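Local coordinates for protein alpha-L-rhamnosidase (Streptomyces avermitilis, PDB 3W5M) that hydrolyses terminal non-reducing alpha-L-rhamnose residues from alpha-L-rhamnosides such as the citrus flavonoids naringin, rutin and hesperidin, at residues V45-A51 / R85-V90. Numbering follows the deposited sequence.
Sequences VRVASSA and RYFWSV
Arg-46 and Ala-48 pair with Ser-89 and Phe-87 in an antiparallel strand contact at the middle of a four-stranded sheet in the N-terminal immunoglobulin-like domain, far from the rhamnose and calcium sites. Strands 60-66 and 106-110 flank the pair. Two hydrogen-bonded pairs join the backbones: Arg-46 N reaches Ser-89 O at 3.0 Å, nearly straight at 173°, and Ser-89 N returns to Arg-46 O; Ala-48 and Phe-87 exchange the second set of bonds. At the non-hydrogen-bonded position between them, Val-47 CA lies 3.1 Å from Phe-87 O in a CA-H...O contact. Val-45, Val-47, Trp-88 and Val-90 face the domain core, where Leu-27 and Trp-29 of strand 26-32 and Trp-108 pack on them. With its CG1 anti to the backbone N (chi1 -174°), Val-47 sets that methyl 3.9 Å from Tyr-86 CB, while Val-45 CG2 meets Val-90 CG2 at 3.8 Å. On the other face, the Phe-87 CG, anti to the carbonyl carbon (chi1 -68°), carries the ring against the turn after strand 40-48, where CD1 meets Ser-50 CA at 3.4 Å; Trp-107 meets the ring as well. Replacing Phe-87 by alanine is likely to strip the ring from Ser-50 CA and Ala-51 N and leave the turn freer to move. Beyond the last pair, a water donates to Ser-49 O and, at an unusually short distance, to Arg-85 O, linking the segments. Over one face of the Phe-87 ring, offset toward the rim, sits Ala-51 N, 3.6 Å from CG.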
# COMPACT_ATOMS: atom_id res chain seq x y z
N VAL A 45 34.10 -14.66 -5.13
CA VAL A 45 33.40 -13.65 -5.90
C VAL A 45 34.37 -12.75 -6.64
O VAL A 45 35.36 -12.31 -6.08
CB VAL A 45 32.47 -12.79 -5.00
CG1 VAL A 45 31.86 -11.64 -5.81
CG2 VAL A 45 31.42 -13.66 -4.32
N ARG A 46 34.08 -12.47 -7.90
CA ARG A 46 34.84 -11.47 -8.64
C ARG A 46 33.92 -10.39 -9.13
O ARG A 46 32.80 -10.68 -9.53
CB ARG A 46 35.52 -12.09 -9.84
CG ARG A 46 36.62 -13.06 -9.51
CD ARG A 46 37.06 -13.68 -10.81
NE ARG A 46 38.33 -14.36 -10.65
CZ ARG A 46 38.91 -15.08 -11.61
NH1 ARG A 46 38.32 -15.22 -12.80
NH2 ARG A 46 40.06 -15.66 -11.36
N VAL A 47 34.42 -9.16 -9.13
CA VAL A 47 33.68 -7.99 -9.60
C VAL A 47 34.62 -7.22 -10.51
O VAL A 47 35.80 -7.04 -10.18
CB VAL A 47 33.25 -7.06 -8.42
CG1 VAL A 47 32.36 -5.94 -8.93
CG2 VAL A 47 32.58 -7.83 -7.30
N ALA A 48 34.09 -6.77 -11.64
CA ALA A 48 34.86 -6.08 -12.67
C ALA A 48 34.01 -5.07 -13.43
O ALA A 48 32.77 -5.06 -13.32
CB ALA A 48 35.48 -7.11 -13.62
N SER A 49 34.67 -4.20 -14.20
CA SER A 49 33.99 -3.12 -14.90
C SER A 49 33.37 -3.58 -16.22
O SER A 49 32.66 -2.83 -16.88
CB SER A 49 34.94 -1.93 -15.13
OG SER A 49 35.94 -2.28 -16.08
N SER A 50 33.61 -4.84 -16.60
CA SER A 50 32.97 -5.42 -17.78
C SER A 50 32.84 -6.93 -17.59
O SER A 50 33.52 -7.52 -16.75
CB SER A 50 33.77 -5.12 -19.05
OG SER A 50 34.93 -5.90 -19.09
N ALA A 51 31.96 -7.55 -18.38
CA ALA A 51 31.71 -8.98 -18.31
C ALA A 51 32.95 -9.78 -18.69
O ALA A 51 33.33 -10.71 -17.97
CB ALA A 51 30.50 -9.38 -19.16
N ARG A 85 28.16 0.63 -13.50
CA ARG A 85 27.74 -0.77 -13.62
C ARG A 85 28.86 -1.73 -13.18
O ARG A 85 30.01 -1.63 -13.64
CB ARG A 85 27.23 -1.07 -15.04
CG ARG A 85 26.71 -2.50 -15.22
CD ARG A 85 25.94 -2.65 -16.53
NE ARG A 85 24.72 -1.86 -16.51
CZ ARG A 85 23.67 -2.04 -17.31
NH1 ARG A 85 23.70 -2.97 -18.26
NH2 ARG A 85 22.60 -1.26 -17.16
N TYR A 86 28.56 -2.61 -12.23
CA TYR A 86 29.51 -3.58 -11.73
C TYR A 86 29.11 -4.98 -12.16
O TYR A 86 28.02 -5.45 -11.84
CB TYR A 86 29.60 -3.53 -10.20
CG TYR A 86 30.25 -2.25 -9.73
CD1 TYR A 86 31.65 -2.14 -9.68
CD2 TYR A 86 29.49 -1.14 -9.38
CE1 TYR A 86 32.25 -0.95 -9.27
CE2 TYR A 86 30.10 0.05 -8.97
CZ TYR A 86 31.47 0.13 -8.91
OH TYR A 86 32.08 1.30 -8.49
N PHE A 87 30.01 -5.64 -12.88
CA PHE A 87 29.76 -7.01 -13.33
C PHE A 87 30.33 -7.97 -12.31
O PHE A 87 31.34 -7.67 -11.64
CB PHE A 87 30.34 -7.25 -14.73
CG PHE A 87 29.64 -6.49 -15.80
CD1 PHE A 87 29.99 -5.18 -16.08
CD2 PHE A 87 28.60 -7.08 -16.53
CE1 PHE A 87 29.35 -4.47 -17.08
CE2 PHE A 87 27.95 -6.38 -17.54
CZ PHE A 87 28.33 -5.07 -17.82
N TRP A 88 29.62 -9.07 -12.08
CA TRP A 88 30.07 -10.03 -11.12
C TRP A 88 29.75 -11.46 -11.49
O TRP A 88 28.87 -11.75 -12.28
CB TRP A 88 29.58 -9.71 -9.69
CG TRP A 88 28.11 -10.00 -9.45
CD1 TRP A 88 27.06 -9.31 -9.94
CD2 TRP A 88 27.58 -11.06 -8.66
NE1 TRP A 88 25.88 -9.89 -9.52
CE2 TRP A 88 26.18 -10.96 -8.71
CE3 TRP A 88 28.16 -12.09 -7.89
CZ2 TRP A 88 25.33 -11.83 -8.01
CZ3 TRP A 88 27.32 -12.98 -7.21
CH2 TRP A 88 25.91 -12.84 -7.28
N SER A 89 30.49 -12.34 -10.85
CA SER A 89 30.41 -13.75 -11.08
C SER A 89 30.87 -14.40 -9.81
O SER A 89 31.69 -13.86 -9.08
CB SER A 89 31.34 -14.13 -12.24
OG SER A 89 31.05 -15.43 -12.71
N VAL A 90 30.33 -15.58 -9.53
CA VAL A 90 30.74 -16.36 -8.37
C VAL A 90 30.91 -17.83 -8.79
O VAL A 90 30.30 -18.30 -9.78
CB VAL A 90 29.71 -16.23 -7.20
CG1 VAL A 90 28.33 -16.76 -7.60
CG2 VAL A 90 30.19 -16.91 -5.94
O HOH W 1 31.42 -0.77 -15.55